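Local coordinates for protein HMTCP-1 (Homo sapiens, PDB 1A1X) that enhances the phosphorylation and activation of the kinases AKT1 and AKT2, whose PH domains it binds, at residues E19-D24 against V50-A55; R28-V33 against Q98-K103; L41-Q46 against S64-M69. One frame throughout, in Å; residues are numbered along the deposited sequence.

Interaction 1 (E19-D24 against V50-A55); sequences EGIYRD and VPLGDA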
loop_
_atom_site.group_PDB
_atom_site.type_symbol
_atom_site.label_atom_id
_atom_site.label_comp_id
_atom_site.label_asym_id
_atom_site.label_seq_id
_atom_site.Cartn_x
_atom_site.Cartn_y
_atom_site.Cartn_z
ATOM N N GLU A 19 3.363 22.589 7.749
ATOM C CA GLU A 19 3.349 21.264 8.362
ATOM C C GLU A 19 2.457 20.321 7.566
ATOM O O GLU A 19 1.281 20.604 7.373
ATOM C CB GLU A 19 2.837 21.355 9.807
ATOM C CG GLU A 19 3.739 20.703 10.862
ATOM C CD GLU A 19 3.530 19.204 10.997
ATOM O OE1 GLU A 19 4.130 18.426 10.224
ATOM O OE2 GLU A 19 2.771 18.801 11.898
ATOM N N GLY A 20 3.039 19.244 7.052
ATOM C CA GLY A 20 2.269 18.277 6.288
ATOM C C GLY A 20 2.049 18.557 4.809
ATOM O O GLY A 20 1.507 17.702 4.099
ATOM N N ILE A 21 2.426 19.748 4.342
ATOM C CA ILE A 21 2.261 20.086 2.930
ATOM C C ILE A 21 3.626 20.347 2.316
ATOM O O ILE A 21 4.375 21.220 2.764
ATOM C CB ILE A 21 1.321 21.295 2.721
ATOM C CG1 ILE A 21 -0.042 21.008 3.349
ATOM C CG2 ILE A 21 1.118 21.562 1.211
ATOM C CD1 ILE A 21 -1.030 22.158 3.243
ATOM N N TYR A 22 3.950 19.543 1.311
ATOM C CA TYR A 22 5.218 19.609 0.619
ATOM C C TYR A 22 5.043 20.027 -0.829
ATOM O O TYR A 22 3.937 20.029 -1.360
ATOM C CB TYR A 22 5.882 18.226 0.658
ATOM C CG TYR A 22 6.289 17.779 2.048
ATOM C CD1 TYR A 22 5.338 17.334 2.971
ATOM C CD2 TYR A 22 7.618 17.839 2.454
ATOM C CE1 TYR A 22 5.710 16.967 4.264
ATOM C CE2 TYR A 22 8.001 17.476 3.737
ATOM C CZ TYR A 22 7.046 17.044 4.636
ATOM O OH TYR A 22 7.429 16.698 5.907
ATOM N N ARG A 23 6.155 20.364 -1.468
ATOM C CA ARG A 23 6.170 20.733 -2.881
ATOM C C ARG A 23 7.342 20.021 -3.557
ATOM O O ARG A 23 8.430 19.941 -2.986
ATOM C CB ARG A 23 6.300 22.245 -3.054
ATOM C CG ARG A 23 5.021 23.002 -2.780
ATOM C CD ARG A 23 5.092 24.396 -3.359
ATOM N NE ARG A 23 6.162 25.172 -2.747
ATOM C CZ ARG A 23 6.170 26.498 -2.668
ATOM N NH1 ARG A 23 5.159 27.204 -3.166
ATOM N NH2 ARG A 23 7.184 27.117 -2.075
ATOM N N ASP A 24 7.117 19.474 -4.749
ATOM C CA ASP A 24 8.176 18.767 -5.465
ATOM C C ASP A 24 8.882 19.682 -6.457
ATOM O O ASP A 24 8.631 20.885 -6.485
ATOM C CB ASP A 24 7.640 17.496 -6.155
ATOM C CG ASP A 24 6.541 17.778 -7.177
ATOM O OD1 ASP A 24 6.459 18.897 -7.701
ATOM O OD2 ASP A 24 5.751 16.866 -7.472
ATOM N N VAL A 50 -3.534 21.771 -3.121
ATOM C CA VAL A 50 -4.082 22.458 -1.956
ATOM C C VAL A 50 -3.595 23.898 -1.971
ATOM O O VAL A 50 -2.627 24.217 -2.658
ATOM C CB VAL A 50 -3.662 21.776 -0.624
ATOM C CG1 VAL A 50 -4.293 20.400 -0.515
ATOM C CG2 VAL A 50 -2.151 21.668 -0.525
ATOM N N PRO A 51 -4.289 24.798 -1.258
ATOM C CA PRO A 51 -3.853 26.197 -1.245
ATOM C C PRO A 51 -2.557 26.339 -0.475
ATOM O O PRO A 51 -2.220 25.498 0.364
ATOM C CB PRO A 51 -5.002 26.903 -0.524
ATOM C CG PRO A 51 -5.485 25.867 0.434
ATOM C CD PRO A 51 -5.492 24.618 -0.427
ATOM N N LEU A 52 -1.798 27.367 -0.813
ATOM C CA LEU A 52 -0.546 27.630 -0.128
ATOM C C LEU A 52 -0.628 29.029 0.445
ATOM O O LEU A 52 -1.031 29.966 -0.244
ATOM C CB LEU A 52 0.643 27.543 -1.086
ATOM C CG LEU A 52 1.032 26.159 -1.596
ATOM C CD1 LEU A 52 2.166 26.287 -2.598
ATOM C CD2 LEU A 52 1.440 25.277 -0.443
ATOM N N GLY A 53 -0.318 29.144 1.729
ATOM C CA GLY A 53 -0.322 30.439 2.377
ATOM C C GLY A 53 1.132 30.745 2.656
ATOM O O GLY A 53 1.999 30.467 1.817
ATOM N N ASP A 54 1.413 31.264 3.846
ATOM C CA ASP A 54 2.787 31.578 4.223
ATOM C C ASP A 54 3.566 30.297 4.527
ATOM O O ASP A 54 2.984 29.301 4.975
ATOM C CB ASP A 54 2.809 32.457 5.478
ATOM C CG ASP A 54 2.034 33.749 5.309
ATOM O OD1 ASP A 54 1.778 34.161 4.163
ATOM O OD2 ASP A 54 1.676 34.354 6.337
ATOM N N ALA A 55 4.870 30.316 4.258
ATOM C CA ALA A 55 5.713 29.168 4.571
ATOM C C ALA A 55 5.849 29.211 6.083
ATOM O O ALA A 55 5.969 30.289 6.666
ATOM C CB ALA A 55 7.065 29.314 3.925
#
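Ile21 and Arg23 of strand 21-24 pack on Val50 and Leu52 in a largely apolar surface contact on the outside of the barrel. Val50 and Leu52 lie in the loop between strand 41-46 and helix 58-61. Ile21 and Val50 point at each other tip to tip. The gamma methyls do the touching, with Ile21 CG2 3.7 Å from Val50 CG2. Ile21 CG2 stands anti to the backbone N, while CG1 (chi1 -57°) lies beside it and carries CD1 to 4.0 Å from that same Val50 CG2. One valine methyl therefore packs against both branches of the isoleucine. Leu52 comes in at a slant beside this pair. Its CD2 lies 4.1 Å from Ile21 CG2.

The other methyl of Leu52, CD1, packs against Arg23. The arginine chain bends at chi3 (-62°), which turns its far end toward Leu52, met at a slant. Leu52 CD1 is 3.6 Å from Arg23 CD and a close 3.2 Å from Arg23 NH1. With an alanine in place of Arg23, Leu52 CD1 would probably lose this cover and be left more open to solvent.

Around the contact, His17 touches both Arg23 and Leu52, and Gly53 O accepts a hydrogen bond from His17 NE2. The loop is also tied to strand 29-36: Thr29 OG1 accepts from Val50 N, and Val31 packs on Val50. Strand 21-24 itself runs between strands 13-16 and 29-36.

Interaction 2 (R28-V33 against Q98-K103); sequences RTWVAV and QELLLK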
loop_
_atom_site.group_PDB
_atom_site.type_symbol
_atom_site.label_atom_id
_atom_site.label_comp_id
_atom_site.label_asym_id
_atom_site.label_seq_id
_atom_site.Cartn_x
_atom_site.Cartn_y
_atom_site.Cartn_z
ATOM N N ARG A 28 4.344 21.183 -7.558
ATOM C CA ARG A 28 3.087 20.530 -7.233
ATOM C C ARG A 28 3.060 20.239 -5.735
ATOM O O ARG A 28 4.087 19.928 -5.130
ATOM C CB ARG A 28 2.950 19.225 -8.009
ATOM C CG ARG A 28 2.843 19.415 -9.500
ATOM C CD ARG A 28 2.714 18.090 -10.178
ATOM N NE ARG A 28 3.796 17.206 -9.772
ATOM C CZ ARG A 28 3.902 15.936 -10.141
ATOM N NH1 ARG A 28 2.983 15.393 -10.934
ATOM N NH2 ARG A 28 4.926 15.206 -9.714
ATOM N N THR A 29 1.885 20.363 -5.133
ATOM C CA THR A 29 1.759 20.109 -3.708
ATOM C C THR A 29 1.409 18.655 -3.383
ATOM O O THR A 29 0.714 17.975 -4.143
ATOM C CB THR A 29 0.736 21.053 -3.050
ATOM O OG1 THR A 29 -0.505 20.973 -3.748
ATOM C CG2 THR A 29 1.236 22.481 -3.080
ATOM N N TRP A 30 1.952 18.181 -2.269
ATOM C CA TRP A 30 1.728 16.830 -1.777
ATOM C C TRP A 30 1.318 16.970 -0.325
ATOM O O TRP A 30 1.893 17.781 0.397
ATOM C CB TRP A 30 3.016 16.030 -1.844
ATOM C CG TRP A 30 3.434 15.656 -3.215
ATOM C CD1 TRP A 30 4.001 16.473 -4.153
ATOM C CD2 TRP A 30 3.357 14.355 -3.806
ATOM N NE1 TRP A 30 4.285 15.758 -5.289
ATOM C CE2 TRP A 30 3.901 14.454 -5.105
ATOM C CE3 TRP A 30 2.884 13.111 -3.365
ATOM C CZ2 TRP A 30 3.989 13.356 -5.969
ATOM C CZ3 TRP A 30 2.975 12.016 -4.225
ATOM C CH2 TRP A 30 3.523 12.149 -5.511
ATOM N N VAL A 31 0.289 16.238 0.089
ATOM C CA VAL A 31 -0.177 16.284 1.474
ATOM C C VAL A 31 0.322 15.022 2.173
ATOM O O VAL A 31 0.092 13.901 1.693
ATOM C CB VAL A 31 -1.728 16.347 1.556
ATOM C CG1 VAL A 31 -2.187 16.269 3.004
ATOM C CG2 VAL A 31 -2.245 17.636 0.915
ATOM N N ALA A 32 1.025 15.203 3.288
ATOM C CA ALA A 32 1.561 14.071 4.032
ATOM C C ALA A 32 0.874 13.859 5.375
ATOM O O ALA A 32 0.683 14.801 6.141
ATOM C CB ALA A 32 3.066 14.228 4.226
ATOM N N VAL A 33 0.482 12.614 5.636
ATOM C CA VAL A 33 -0.154 12.265 6.890
ATOM C C VAL A 33 0.655 11.168 7.574
ATOM O O VAL A 33 1.285 10.342 6.915
ATOM C CB VAL A 33 -1.631 11.787 6.717
ATOM C CG1 VAL A 33 -2.484 12.891 6.124
ATOM C CG2 VAL A 33 -1.710 10.524 5.872
ATOM N N GLN A 98 -2.144 10.156 -7.039
ATOM C CA GLN A 98 -0.837 9.518 -6.897
ATOM C C GLN A 98 -0.497 9.448 -5.402
ATOM O O GLN A 98 -0.622 10.444 -4.674
ATOM C CB GLN A 98 0.230 10.309 -7.651
ATOM C CG GLN A 98 1.547 9.581 -7.797
ATOM C CD GLN A 98 2.541 10.344 -8.647
ATOM O OE1 GLN A 98 3.741 10.066 -8.620
ATOM N NE2 GLN A 98 2.046 11.315 -9.411
ATOM N N GLU A 99 -0.058 8.275 -4.956
ATOM C CA GLU A 99 0.249 8.080 -3.549
ATOM C C GLU A 99 1.571 7.378 -3.251
ATOM O O GLU A 99 1.907 6.372 -3.869
ATOM C CB GLU A 99 -0.897 7.307 -2.882
ATOM C CG GLU A 99 -0.599 6.885 -1.457
ATOM C CD GLU A 99 -1.711 6.074 -0.844
ATOM O OE1 GLU A 99 -2.765 6.649 -0.518
ATOM O OE2 GLU A 99 -1.528 4.863 -0.666
ATOM N N LEU A 100 2.315 7.927 -2.294
ATOM C CA LEU A 100 3.575 7.334 -1.857
ATOM C C LEU A 100 3.342 6.849 -0.449
ATOM O O LEU A 100 2.657 7.518 0.323
ATOM C CB LEU A 100 4.698 8.370 -1.816
ATOM C CG LEU A 100 5.374 8.834 -3.105
ATOM C CD1 LEU A 100 6.274 10.018 -2.796
ATOM C CD2 LEU A 100 6.169 7.696 -3.715
ATOM N N LEU A 101 3.820 5.643 -0.150
ATOM C CA LEU A 101 3.723 5.103 1.198
ATOM C C LEU A 101 5.167 4.917 1.648
ATOM O O LEU A 101 5.879 4.034 1.151
ATOM C CB LEU A 101 2.958 3.774 1.253
ATOM C CG LEU A 101 2.801 3.300 2.708
ATOM C CD1 LEU A 101 1.929 4.282 3.476
ATOM C CD2 LEU A 101 2.229 1.885 2.769
ATOM N N LEU A 102 5.594 5.792 2.560
ATOM C CA LEU A 102 6.959 5.809 3.092
ATOM C C LEU A 102 7.080 5.228 4.491
ATOM O O LEU A 102 6.241 5.475 5.350
ATOM C CB LEU A 102 7.480 7.249 3.126
ATOM C CG LEU A 102 7.438 8.040 1.823
ATOM C CD1 LEU A 102 7.962 9.462 2.045
ATOM C CD2 LEU A 102 8.261 7.313 0.780
ATOM N N LYS A 103 8.172 4.516 4.731
ATOM C CA LYS A 103 8.408 3.920 6.030
ATOM C C LYS A 103 9.768 4.353 6.553
ATOM O O LYS A 103 10.789 4.111 5.909
ATOM C CB LYS A 103 8.352 2.391 5.931
ATOM C CG LYS A 103 8.487 1.674 7.277
ATOM C CD LYS A 103 8.432 0.175 7.114
ATOM C CE LYS A 103 8.563 -0.501 8.451
ATOM N NZ LYS A 103 8.385 -1.968 8.352
HETATM O O HOH W 1 3.779 12.465 -11.986
#
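Trp30 packs its six-membered ring against Gln98 and Leu100, joining two strands of the closed antiparallel barrel of the TCL1 family. Strands 29-36 and 97-104 are not neighbours in the sheet. Strand 41-46 runs between them, so the gap is bridged mainly by side chains, with a water at one end.

The apolar part is Trp30 against Leu100. The two side chains meet at about a right angle. Trp30 CZ3 lies 4.1 Å from Leu100 CD1, and Leu100 CG is equally near. With CG anti to the carbonyl carbon (chi1 -72°), the indole swings across toward strand 97-104. Val45 of the intervening strand also packs on this ring.

The second kind of contact is between ring and amide. Gln98 runs out extended, its CG anti to the backbone N (chi1 -168°), and its amide reaches the rim of the indole. Gln98 OE1 sits at the ring edge, in its plane, 3.7 Å from Trp30 CH2. The amide plane is turned 75° from the ring. OE1 has its hydrogen bond elsewhere, from His91 NE2.

Polar groups come third. Asp24 OD2 accepts from Trp30 NE1 at the other end of the indole and forms a salt bridge with Arg28 NH2, so one carboxylate oxygen anchors both residues. Arg28 and Gln98 are linked through a water that accepts from each. It lies in the guanidinium plane, at the edge, 3.2 Å from Arg28 NH1, and its bond from Gln98 NE2 is weak at 3.3 Å.

Interaction 3 (L41-Q46 against S64-M69); sequences LRARVQ and SQLPLM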
loop_
_atom_site.group_PDB
_atom_site.type_symbol
_atom_site.label_atom_id
_atom_site.label_comp_id
_atom_site.label_asym_id
_atom_site.label_seq_id
_atom_site.Cartn_x
_atom_site.Cartn_y
_atom_site.Cartn_z
ATOM N N LEU A 41 7.148 4.166 12.121
ATOM C CA LEU A 41 6.330 5.222 11.575
ATOM C C LEU A 41 6.291 5.204 10.056
ATOM O O LEU A 41 7.294 4.936 9.393
ATOM C CB LEU A 41 6.863 6.558 12.082
ATOM C CG LEU A 41 6.075 7.811 11.733
ATOM C CD1 LEU A 41 5.957 8.686 12.968
ATOM C CD2 LEU A 41 6.744 8.538 10.590
ATOM N N ARG A 42 5.103 5.451 9.522
ATOM C CA ARG A 42 4.877 5.515 8.083
ATOM C C ARG A 42 4.255 6.868 7.753
ATOM O O ARG A 42 3.597 7.483 8.591
ATOM C CB ARG A 42 3.912 4.414 7.612
ATOM C CG ARG A 42 4.501 3.001 7.555
ATOM C CD ARG A 42 3.725 2.122 6.558
ATOM N NE ARG A 42 4.063 0.702 6.679
ATOM C CZ ARG A 42 3.347 -0.195 7.355
ATOM N NH1 ARG A 42 2.234 0.161 7.980
ATOM N NH2 ARG A 42 3.754 -1.454 7.422
ATOM N N ALA A 43 4.509 7.349 6.545
ATOM C CA ALA A 43 3.932 8.602 6.084
ATOM C C ALA A 43 3.259 8.276 4.761
ATOM O O ALA A 43 3.846 7.621 3.916
ATOM C CB ALA A 43 5.009 9.654 5.880
ATOM N N ARG A 44 1.995 8.647 4.626
ATOM C CA ARG A 44 1.263 8.412 3.392
ATOM C C ARG A 44 1.202 9.789 2.746
ATOM O O ARG A 44 0.711 10.741 3.342
ATOM C CB ARG A 44 -0.131 7.864 3.693
ATOM C CG ARG A 44 -0.888 7.392 2.464
ATOM C CD ARG A 44 -1.875 6.299 2.839
ATOM N NE ARG A 44 -2.805 6.745 3.863
ATOM C CZ ARG A 44 -3.925 7.419 3.625
ATOM N NH1 ARG A 44 -4.271 7.735 2.384
ATOM N NH2 ARG A 44 -4.708 7.764 4.635
ATOM N N VAL A 45 1.783 9.906 1.560
ATOM C CA VAL A 45 1.855 11.191 0.876
ATOM C C VAL A 45 1.120 11.134 -0.454
ATOM O O VAL A 45 1.418 10.290 -1.304
ATOM C CB VAL A 45 3.345 11.606 0.636
ATOM C CG1 VAL A 45 3.447 13.091 0.414
ATOM C CG2 VAL A 45 4.236 11.173 1.813
ATOM N N GLN A 46 0.157 12.037 -0.619
ATOM C CA GLN A 46 -0.645 12.104 -1.831
ATOM C C GLN A 46 -0.526 13.441 -2.554
ATOM O O GLN A 46 -0.544 14.510 -1.931
ATOM C CB GLN A 46 -2.118 11.827 -1.510
ATOM C CG GLN A 46 -2.390 10.416 -1.030
ATOM C CD GLN A 46 -3.863 10.159 -0.824
ATOM O OE1 GLN A 46 -4.667 11.079 -0.883
ATOM N NE2 GLN A 46 -4.225 8.901 -0.581
ATOM N N SER A 64 7.897 18.606 14.574
ATOM C CA SER A 64 7.144 17.714 13.696
ATOM C C SER A 64 7.740 16.317 13.544
ATOM O O SER A 64 8.951 16.141 13.648
ATOM C CB SER A 64 7.003 18.354 12.314
ATOM O OG SER A 64 6.280 17.511 11.434
ATOM N N GLN A 65 6.882 15.330 13.298
ATOM C CA GLN A 65 7.331 13.948 13.090
ATOM C C GLN A 65 7.861 13.758 11.655
ATOM O O GLN A 65 8.631 12.836 11.373
ATOM C CB GLN A 65 6.186 12.964 13.358
ATOM C CG GLN A 65 5.720 12.937 14.808
ATOM C CD GLN A 65 4.620 11.924 15.033
ATOM O OE1 GLN A 65 3.459 12.184 14.739
ATOM N NE2 GLN A 65 4.983 10.755 15.538
ATOM N N LEU A 66 7.415 14.630 10.759
ATOM C CA LEU A 66 7.815 14.625 9.352
ATOM C C LEU A 66 9.008 15.571 9.161
ATOM O O LEU A 66 9.142 16.574 9.877
ATOM C CB LEU A 66 6.636 15.064 8.471
ATOM C CG LEU A 66 5.676 14.007 7.914
ATOM C CD1 LEU A 66 5.898 12.649 8.556
ATOM C CD2 LEU A 66 4.241 14.481 8.082
ATOM N N PRO A 67 9.859 15.291 8.164
ATOM C CA PRO A 67 11.039 16.117 7.892
ATOM C C PRO A 67 10.811 17.378 7.077
ATOM O O PRO A 67 9.744 17.582 6.491
ATOM C CB PRO A 67 11.958 15.144 7.159
ATOM C CG PRO A 67 10.989 14.364 6.328
ATOM C CD PRO A 67 9.823 14.114 7.275
ATOM N N LEU A 68 11.835 18.229 7.062
ATOM C CA LEU A 68 11.808 19.475 6.304
ATOM C C LEU A 68 11.927 19.150 4.818
ATOM O O LEU A 68 11.420 19.885 3.972
ATOM C CB LEU A 68 12.980 20.380 6.697
ATOM C CG LEU A 68 13.087 20.933 8.116
ATOM C CD1 LEU A 68 14.350 21.769 8.217
ATOM C CD2 LEU A 68 11.876 21.773 8.458
ATOM N N MET A 69 12.597 18.046 4.505
ATOM C CA MET A 69 12.775 17.657 3.117
ATOM C C MET A 69 13.106 16.187 2.925
ATOM O O MET A 69 13.697 15.548 3.795
ATOM C CB MET A 69 13.896 18.477 2.487
ATOM C CG MET A 69 15.246 18.228 3.130
ATOM S SD MET A 69 16.548 17.977 1.922
ATOM C CE MET A 69 16.528 16.216 1.780
#
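The Gln65 amide is the flat group here, and a methyl of Leu41 sits above its nitrogen end, well off the amide plane. Leu41 CD1 is 3.4 Å from Gln65 NE2 and 4.1 Å from Gln65 CD. The two side chains meet at a slant. Leu41 CG stands anti to the backbone N (chi1 -175°), which carries CD1 out toward Gln65. The amide nitrogen has its polar partner elsewhere, donating to Glu36 OE1.

Deeper in, the contact is apolar. Ala43 CB meets Leu66 CD1 at 4.1 Å. The end of the Leu66 side chain does the reaching, with CD1 nearly eclipsing CA (chi2 11°), an unusual torsion. Strand 41-46 belongs to the closed antiparallel barrel of the TCL1 family. Residues 64-69 end the long connection from that strand to strand 69-73, and here they fold back against the strand. Trp86 touches both Leu41 and Ala43, while Val34 touches Leu41 and Leu66.

An ST turn shapes the loop. Ser64 OG accepts from Leu66 N at 3.2 Å, with an N-H...O angle of 150°, and Ser64 OG is also hydrogen-bonded to Glu19 OE1.

The three contacts belong to one barrel and touch one another. Interactions 2 and 3 are closest, with centres about 8 Å apart. Strand 41-46 of interaction 3 lies between the two strands of interaction 2, and Leu100 N is hydrogen-bonded to Val45 O at 2.7 Å. Interaction 1 is farther off, its centre about 12 Å from that of interaction 2 and 13 Å from that of interaction 3. Strands 21-24 and 29-36 are neighbours, and Gly20 O meets Ala32 N at 2.7 Å. Toward interaction 3, Tyr22 OH reaches Pro67 O at 2.5 Å. Segment 19-24 thus touches both other contacts.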